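Local coordinates for protein MmoQ Response regulator (Methylococcus capsulatus, PDB 3LJX) that probably acts in c-di-GMP signalling as a response regulator with predicted diguanylate cyclase activity, this piece of the longer protein carrying its helical HDOD domain, at residues Q44-A48 with Y109-L114; L49-I53 with F86-L90; S113-A117 with G139-D143. One frame throughout, in Å; residues are numbered along the deposited sequence. Where two conformers were deposited one is given.

Contact 1 of 3, residues Q44-A48 with Y109-L114; sequences QTDPA and YWQKSL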
loop_
_atom_site.group_PDB
_atom_site.type_symbol
_atom_site.label_atom_id
_atom_site.label_comp_id
_atom_site.label_asym_id
_atom_site.label_seq_id
_atom_site.Cartn_x
_atom_site.Cartn_y
_atom_site.Cartn_z
ATOM N N GLN A 44 -9.930 4.045 -2.851
ATOM C CA GLN A 44 -8.564 4.123 -2.371
ATOM C C GLN A 44 -8.443 3.675 -0.913
ATOM O O GLN A 44 -7.376 3.793 -0.323
ATOM C CB GLN A 44 -7.968 5.512 -2.581
ATOM C CG GLN A 44 -8.526 6.550 -1.641
ATOM C CD GLN A 44 -7.820 7.876 -1.797
ATOM O OE1 GLN A 44 -7.078 8.079 -2.762
ATOM N NE2 GLN A 44 -8.038 8.788 -0.845
ATOM N N THR A 45 -9.524 3.155 -0.334
ATOM C CA THR A 45 -9.408 2.477 0.957
ATOM C C THR A 45 -9.020 1.006 0.750
ATOM O O THR A 45 -8.736 0.288 1.718
ATOM C CB THR A 45 -10.706 2.521 1.795
ATOM O OG1 THR A 45 -11.767 1.861 1.085
ATOM C CG2 THR A 45 -11.103 3.951 2.114
ATOM N N ASP A 46 -9.010 0.560 -0.507
ATOM C CA ASP A 46 -8.700 -0.841 -0.800
ATOM C C ASP A 46 -7.408 -1.014 -1.606
ATOM O O ASP A 46 -7.329 -0.603 -2.769
ATOM C CB ASP A 46 -9.859 -1.520 -1.531
ATOM C CG ASP A 46 -9.555 -2.968 -1.858
ATOM O OD1 ASP A 46 -9.326 -3.755 -0.911
ATOM O OD2 ASP A 46 -9.538 -3.320 -3.059
ATOM N N PRO A 47 -6.390 -1.626 -0.984
ATOM C CA PRO A 47 -5.104 -1.859 -1.653
ATOM C C PRO A 47 -5.251 -2.676 -2.946
ATOM O O PRO A 47 -4.665 -2.278 -3.958
ATOM C CB PRO A 47 -4.295 -2.633 -0.608
ATOM C CG PRO A 47 -4.902 -2.239 0.722
ATOM C CD PRO A 47 -6.369 -2.007 0.442
ATOM N N ALA A 48 -6.017 -3.772 -2.935
ATOM C CA ALA A 48 -6.157 -4.595 -4.147
ATOM C C ALA A 48 -6.690 -3.792 -5.342
ATOM O O ALA A 48 -6.033 -3.703 -6.388
ATOM C CB ALA A 48 -7.044 -5.831 -3.894
ATOM N N TYR A 109 -4.347 -6.296 8.490
ATOM C CA TYR A 109 -3.625 -5.785 7.339
ATOM C C TYR A 109 -4.388 -4.610 6.722
ATOM O O TYR A 109 -3.800 -3.571 6.430
ATOM C CB TYR A 109 -3.369 -6.875 6.295
ATOM C CG TYR A 109 -2.983 -6.285 4.968
ATOM C CD1 TYR A 109 -1.678 -5.862 4.722
ATOM C CD2 TYR A 109 -3.936 -6.093 3.978
ATOM C CE1 TYR A 109 -1.330 -5.285 3.506
ATOM C CE2 TYR A 109 -3.603 -5.525 2.757
ATOM C CZ TYR A 109 -2.305 -5.119 2.524
ATOM O OH TYR A 109 -1.994 -4.538 1.310
ATOM N N TRP A 110 -5.697 -4.754 6.544
ATOM C CA TRP A 110 -6.455 -3.692 5.881
ATOM C C TRP A 110 -6.567 -2.472 6.768
ATOM O O TRP A 110 -6.513 -1.339 6.295
ATOM C CB TRP A 110 -7.840 -4.166 5.422
ATOM C CG TRP A 110 -7.762 -5.009 4.171
ATOM C CD1 TRP A 110 -7.080 -4.709 3.024
ATOM C CD2 TRP A 110 -8.373 -6.280 3.947
ATOM N NE1 TRP A 110 -7.220 -5.716 2.110
ATOM C CE2 TRP A 110 -8.014 -6.694 2.650
ATOM C CE3 TRP A 110 -9.201 -7.106 4.721
ATOM C CZ2 TRP A 110 -8.453 -7.905 2.097
ATOM C CZ3 TRP A 110 -9.638 -8.315 4.172
ATOM C CH2 TRP A 110 -9.256 -8.701 2.877
ATOM N N GLN A 111 -6.716 -2.701 8.062
ATOM C CA GLN A 111 -6.845 -1.589 8.985
ATOM C C GLN A 111 -5.542 -0.785 9.003
ATOM O O GLN A 111 -5.539 0.445 8.895
ATOM C CB GLN A 111 -7.202 -2.104 10.383
ATOM C CG GLN A 111 -7.236 -1.026 11.448
ATOM C CD GLN A 111 -7.442 -1.597 12.834
ATOM O OE1 GLN A 111 -6.824 -2.597 13.222
ATOM N NE2 GLN A 111 -8.310 -0.957 13.596
ATOM N N LYS A 112 -4.424 -1.488 9.112
ATOM C CA LYS A 112 -3.128 -0.830 9.199
ATOM C C LYS A 112 -2.763 -0.107 7.899
ATOM O O LYS A 112 -2.177 0.973 7.927
ATOM C CB LYS A 112 -2.066 -1.858 9.552
ATOM C CG LYS A 112 -0.651 -1.335 9.571
ATOM C CD LYS A 112 0.150 -2.230 10.476
ATOM C CE LYS A 112 -0.671 -2.525 11.723
ATOM N NZ LYS A 112 -0.424 -3.888 12.273
ATOM N N SER A 113 -3.116 -0.697 6.759
ATOM C CA SER A 113 -2.756 -0.115 5.467
ATOM C C SER A 113 -3.427 1.252 5.263
ATOM O O SER A 113 -2.793 2.218 4.829
ATOM C CB SER A 113 -3.107 -1.084 4.329
ATOM O OG SER A 113 -2.215 -2.193 4.320
ATOM N N LEU A 114 -4.707 1.329 5.606
ATOM C CA LEU A 114 -5.447 2.573 5.506
ATOM C C LEU A 114 -4.929 3.610 6.512
ATOM O O LEU A 114 -4.710 4.777 6.159
ATOM C CB LEU A 114 -6.934 2.315 5.748
ATOM C CG LEU A 114 -7.817 3.565 5.688
ATOM C CD1 LEU A 114 -7.665 4.274 4.330
ATOM C CD2 LEU A 114 -9.270 3.177 5.947
HETATM O O HOH W 1 -7.163 -1.077 3.666
HETATM O O HOH W 2 -7.228 -5.145 -0.654
#
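Thr45 and Leu114 bring the two backbones closest, with CA atoms 6.0 Å apart, and the gap opens to 7.7 Å between the CA atoms of Pro47 and Ser113 as the chain turns into helix 47-58. Pro47 makes the largest single contribution. Its CB reaches the hydroxyl end of Tyr109, 3.5 Å from OH, so that proline and tyrosine run past one another head to tail, while its CD lies against the pyrrole part of the indole, 3.8 Å from CD1 of Trp110. Tyr109 CG stands anti to its own backbone N (chi1 164°), which swings the ring along the helix flank to meet the proline. Beside this apolar core, Thr45 CG2 and Leu114 CD1 lie alongside each other at 4.1 Å.

Polar groups are joined by water. One water donates to both Thr45 O and Trp110 O, at 2.9 and 2.7 Å. A second accepts from Trp110 NE1 (2.8 Å) and from Ala48 N, and donates to Asp46 OD1. The other carboxylate oxygen, OD2, bonds to Leu49 N, so that Asp46 serves the helix start and the water bridge at once. The arrangement is a classic N-cap: an aspartate followed by proline in the first turn of a helix, here seated on the side of helix 106-125 in the all-helical HDOD domain.

Contact 2 of 3, residues L49-I53 with F86-L90; sequences LTGRI and FALSL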
loop_
_atom_site.group_PDB
_atom_site.type_symbol
_atom_site.label_atom_id
_atom_site.label_comp_id
_atom_site.label_asym_id
_atom_site.label_seq_id
_atom_site.Cartn_x
_atom_site.Cartn_y
_atom_site.Cartn_z
ATOM N N LEU A 49 -7.877 -3.204 -5.192
ATOM C CA LEU A 49 -8.515 -2.520 -6.319
ATOM C C LEU A 49 -7.712 -1.298 -6.751
ATOM O O LEU A 49 -7.641 -0.976 -7.939
ATOM C CB LEU A 49 -9.963 -2.131 -5.996
ATOM C CG LEU A 49 -10.764 -1.548 -7.168
ATOM C CD1 LEU A 49 -10.724 -2.450 -8.426
ATOM C CD2 LEU A 49 -12.181 -1.298 -6.734
ATOM N N THR A 50 -7.090 -0.630 -5.780
ATOM C CA THR A 50 -6.237 0.522 -6.074
ATOM C C THR A 50 -5.030 0.162 -6.943
ATOM O O THR A 50 -4.716 0.857 -7.917
ATOM C CB THR A 50 -5.761 1.183 -4.794
ATOM O OG1 THR A 50 -6.894 1.762 -4.128
ATOM C CG2 THR A 50 -4.761 2.251 -5.126
ATOM N N GLY A 51 -4.358 -0.929 -6.587
ATOM C CA GLY A 51 -3.287 -1.465 -7.412
ATOM C C GLY A 51 -3.709 -1.780 -8.846
ATOM O O GLY A 51 -3.038 -1.349 -9.790
ATOM N N ARG A 52 -4.804 -2.530 -9.018
ATOM C CA ARG A 52 -5.297 -2.913 -10.347
ATOM C C ARG A 52 -5.525 -1.684 -11.202
ATOM O O ARG A 52 -5.150 -1.646 -12.366
ATOM C CB ARG A 52 -6.631 -3.669 -10.256
ATOM C CG ARG A 52 -6.542 -5.161 -9.985
ATOM C CD ARG A 52 -7.924 -5.838 -10.161
ATOM N NE ARG A 52 -8.259 -6.076 -11.569
ATOM C CZ ARG A 52 -9.334 -6.742 -11.986
ATOM N NH1 ARG A 52 -10.196 -7.240 -11.104
ATOM N NH2 ARG A 52 -9.551 -6.913 -13.283
ATOM N N ILE A 53 -6.162 -0.680 -10.605
ATOM C CA ILE A 53 -6.460 0.560 -11.312
ATOM C C ILE A 53 -5.188 1.297 -11.735
ATOM O O ILE A 53 -5.069 1.713 -12.880
ATOM C CB ILE A 53 -7.396 1.469 -10.484
ATOM C CG1 ILE A 53 -8.790 0.834 -10.435
ATOM C CG2 ILE A 53 -7.469 2.877 -11.099
ATOM C CD1 ILE A 53 -9.672 1.359 -9.335
ATOM N N PHE A 86 -13.697 -1.477 -13.250
ATOM C CA PHE A 86 -12.863 -2.200 -12.297
ATOM C C PHE A 86 -13.588 -2.329 -10.967
ATOM O O PHE A 86 -13.540 -3.385 -10.313
ATOM C CB PHE A 86 -11.515 -1.503 -12.113
ATOM C CG PHE A 86 -10.540 -1.814 -13.203
ATOM C CD1 PHE A 86 -9.728 -2.932 -13.122
ATOM C CD2 PHE A 86 -10.458 -1.009 -14.332
ATOM C CE1 PHE A 86 -8.831 -3.238 -14.141
ATOM C CE2 PHE A 86 -9.571 -1.310 -15.361
ATOM C CZ PHE A 86 -8.757 -2.429 -15.266
ATOM N N ALA A 87 -14.263 -1.251 -10.571
ATOM C CA ALA A 87 -15.079 -1.263 -9.354
ATOM C C ALA A 87 -16.231 -2.280 -9.419
ATOM O O ALA A 87 -16.476 -3.009 -8.454
ATOM C CB ALA A 87 -15.596 0.132 -9.037
ATOM N N LEU A 88 -16.918 -2.350 -10.559
ATOM C CA LEU A 88 -18.015 -3.306 -10.721
ATOM C C LEU A 88 -17.478 -4.721 -10.814
ATOM O O LEU A 88 -18.228 -5.682 -10.657
ATOM C CB LEU A 88 -18.827 -3.009 -11.983
ATOM C CG LEU A 88 -19.566 -1.673 -12.054
ATOM C CD1 LEU A 88 -20.003 -1.391 -13.486
ATOM C CD2 LEU A 88 -20.751 -1.649 -11.098
ATOM N N SER A 89 -16.185 -4.869 -11.083
ATOM C CA SER A 89 -15.645 -6.217 -11.266
ATOM C C SER A 89 -15.604 -6.985 -9.947
ATOM O O SER A 89 -15.538 -8.207 -9.947
ATOM C CB SER A 89 -14.264 -6.199 -11.926
ATOM O OG SER A 89 -13.274 -5.807 -10.995
ATOM N N LEU A 90 -15.651 -6.276 -8.822
ATOM C CA LEU A 90 -15.660 -6.951 -7.526
ATOM C C LEU A 90 -16.863 -7.898 -7.401
ATOM O O LEU A 90 -16.792 -8.903 -6.691
ATOM C CB LEU A 90 -15.636 -5.947 -6.367
ATOM C CG LEU A 90 -14.453 -4.981 -6.322
ATOM C CD1 LEU A 90 -14.660 -3.989 -5.210
ATOM C CD2 LEU A 90 -13.122 -5.717 -6.167
#
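Leu49 straddles the backbone of helix 80-88 near its end with both of its methyl groups. CD1 sits 3.5 Å from Phe86 O and also meets Phe86 CB, whereas CD2 rests 3.9 Å from Ala87 CA and touches Leu90 CD1 at 4.0 Å. One turn further along helix 47-58, Ile53 CG1 packs 4.0 Å from Phe86 CB. This is the tight half of the contact, where Leu49, Ile53 and Ala87 are buried, and Ile43 of helix 36-43 touches all three.

The other half, formed by Arg52, Phe86 and Ser89, is only partly buried and less firmly defined, since Arg52 occupies two conformers. In the conformer described, the arginine bends at CG-CD (chi3 79°) and lays a face of its guanidinium against the rim of the phenyl ring. NE approaches CD1 of Phe86 at 3.8 Å, close to the ring plane, and the two planes stand 85° apart, so the ring edge meets the cation. Ser89 OG lies 3.4 Å from Arg52 NH1, at an angle too poor for a hydrogen bond. In this conformer NE also forms a salt bridge with Asp13 OD1, and Phe86 meets the ring of Phe56. The first turns of helix 47-58 thus pack against the last residues of helix 80-88, beside helix 36-43, within the helical HDOD fold.

Contact 3 of 3, residues S113-A117 with G139-D143; sequences SLARA and GLLAD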
loop_
_atom_site.group_PDB
_atom_site.type_symbol
_atom_site.label_atom_id
_atom_site.label_comp_id
_atom_site.label_asym_id
_atom_site.label_seq_id
_atom_site.Cartn_x
_atom_site.Cartn_y
_atom_site.Cartn_z
ATOM N N SER A 113 -3.116 -0.697 6.759
ATOM C CA SER A 113 -2.756 -0.115 5.467
ATOM C C SER A 113 -3.427 1.252 5.263
ATOM O O SER A 113 -2.793 2.218 4.829
ATOM C CB SER A 113 -3.107 -1.084 4.329
ATOM O OG SER A 113 -2.215 -2.193 4.320
ATOM N N LEU A 114 -4.707 1.329 5.606
ATOM C CA LEU A 114 -5.447 2.573 5.506
ATOM C C LEU A 114 -4.929 3.610 6.512
ATOM O O LEU A 114 -4.710 4.777 6.159
ATOM C CB LEU A 114 -6.934 2.315 5.748
ATOM C CG LEU A 114 -7.817 3.565 5.688
ATOM C CD1 LEU A 114 -7.665 4.274 4.330
ATOM C CD2 LEU A 114 -9.270 3.177 5.947
ATOM N N ALA A 115 -4.738 3.185 7.761
ATOM C CA ALA A 115 -4.298 4.101 8.809
ATOM C C ALA A 115 -2.965 4.714 8.401
ATOM O O ALA A 115 -2.750 5.921 8.558
ATOM C CB ALA A 115 -4.177 3.372 10.171
ATOM N N ARG A 116 -2.073 3.877 7.866
ATOM C CA ARG A 116 -0.785 4.363 7.387
ATOM C C ARG A 116 -0.944 5.323 6.208
ATOM O O ARG A 116 -0.310 6.372 6.168
ATOM C CB ARG A 116 0.136 3.199 7.011
ATOM C CG ARG A 116 1.562 3.632 6.706
ATOM C CD ARG A 116 2.433 2.425 6.376
ATOM N NE ARG A 116 1.806 1.638 5.331
ATOM C CZ ARG A 116 1.553 0.338 5.414
ATOM N NH1 ARG A 116 1.908 -0.343 6.489
ATOM N NH2 ARG A 116 0.943 -0.277 4.410
ATOM N N ALA A 117 -1.787 4.967 5.242
ATOM C CA ALA A 117 -2.059 5.863 4.122
ATOM C C ALA A 117 -2.521 7.222 4.657
ATOM O O ALA A 117 -2.043 8.268 4.218
ATOM C CB ALA A 117 -3.123 5.269 3.210
ATOM N N GLY A 139 1.487 4.947 0.893
ATOM C CA GLY A 139 1.287 4.481 2.252
ATOM C C GLY A 139 0.352 3.279 2.255
ATOM O O GLY A 139 0.628 2.253 2.879
ATOM N N LEU A 140 -0.758 3.402 1.535
ATOM C CA LEU A 140 -1.710 2.309 1.407
ATOM C C LEU A 140 -1.037 1.004 0.966
ATOM O O LEU A 140 -1.343 -0.084 1.490
ATOM C CB LEU A 140 -2.793 2.690 0.397
ATOM C CG LEU A 140 -3.951 1.717 0.206
ATOM C CD1 LEU A 140 -4.873 1.737 1.432
ATOM C CD2 LEU A 140 -4.741 2.050 -1.068
ATOM N N LEU A 141 -0.110 1.126 0.018
ATOM C CA LEU A 141 0.447 -0.028 -0.695
ATOM C C LEU A 141 1.796 -0.490 -0.146
ATOM O O LEU A 141 2.347 -1.477 -0.621
ATOM C CB LEU A 141 0.611 0.324 -2.175
ATOM C CG LEU A 141 -0.492 0.043 -3.207
ATOM C CD1 LEU A 141 -1.832 -0.407 -2.595
ATOM C CD2 LEU A 141 -0.667 1.218 -4.173
ATOM N N ALA A 142 2.316 0.223 0.853
ATOM C CA ALA A 142 3.685 0.030 1.359
ATOM C C ALA A 142 4.107 -1.412 1.702
ATOM O O ALA A 142 5.309 -1.719 1.758
ATOM C CB ALA A 142 3.930 0.953 2.564
ATOM N N ASP A 143 3.141 -2.291 1.964
ATOM C CA ASP A 143 3.477 -3.699 2.208
ATOM C C ASP A 143 2.488 -4.657 1.551
ATOM O O ASP A 143 2.181 -5.736 2.077
ATOM C CB ASP A 143 3.663 -3.999 3.704
ATOM C CG ASP A 143 2.429 -3.701 4.526
ATOM O OD1 ASP A 143 1.378 -3.334 3.951
ATOM O OD2 ASP A 143 2.514 -3.826 5.763
HETATM O O HOH W 3 -0.063 -2.874 6.343
#
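Arg116 reaches along the end of helix 132-141 and grips Gly139 O side-on with two nitrogens. NE donates at 2.8 Å and NH2 at 3.0 Å to that one oxygen, which lies almost in the guanidinium plane. The two approaches differ: NH2 arrives nearly along the C=O axis, whereas NE comes in at an angle. The same NH2 forms a salt bridge to Asp143 OD1 at 3.1 Å, meeting the carboxylate from above its plane, and the guanidinium and carboxylate planes are 88° apart. The side chain runs out extended through chi1 and chi2, then bends at CG-CD (chi3 53°) toward these acceptors, and Ala142 CB covers one face of the guanidinium, 3.6 Å from NE. A water accepts from Arg116 NH1, which also bonds to Gln227, and donates to Asp143 OD2 and to Ser113 OG, whose own hydroxyl donates to Tyr109 O. With so many partners the guanidinium is held against rotation.

Gly139, with no side chain, lets the backbones close to 4.1 Å between its CA and that of Ala117. Close by, Ala117 CB packs 3.4 Å from Leu140 N and also touches Leu140 CB, while Leu140 CA makes a C-H...O contact with Ser113 O.

Ala142-Asp143 probably occupies the place of the His-Asp dyad of HD-superfamily proteins, here with alanine instead of histidine. Helix 106-125 thus meets the end of helix 132-141 near the centre of the chain. Helix 47-58 lies against Leu140 and Leu141, Phe136 touches Leu114 and Ala117, and Gln227 of helix 214-233 reaches the arginine; no strands take part.

How the contacts relate
Contacts 1 and 3 are continuous with each other, with centres about 6 Å apart and Ser113 and Leu114 common to both. Leu140 of contact 3 joins them, its CD2 lying 3.2 Å from Gln44 O. Contact 3 holds the probable HD-dyad position, and the Tyr109 ring of contact 1 borders it, with CE1 of Tyr109 3.4 Å from Asp143 OD1. Helix 47-58 leads outward from there: its start serves contact 1 and its next turns serve contact 2, whose centre is about 13 Å from that of contact 1 and, remote from the probable site, about 17 Å from that of contact 3. Thr50 touches both Gln44 and Leu140. All three belong to the HDOD domain.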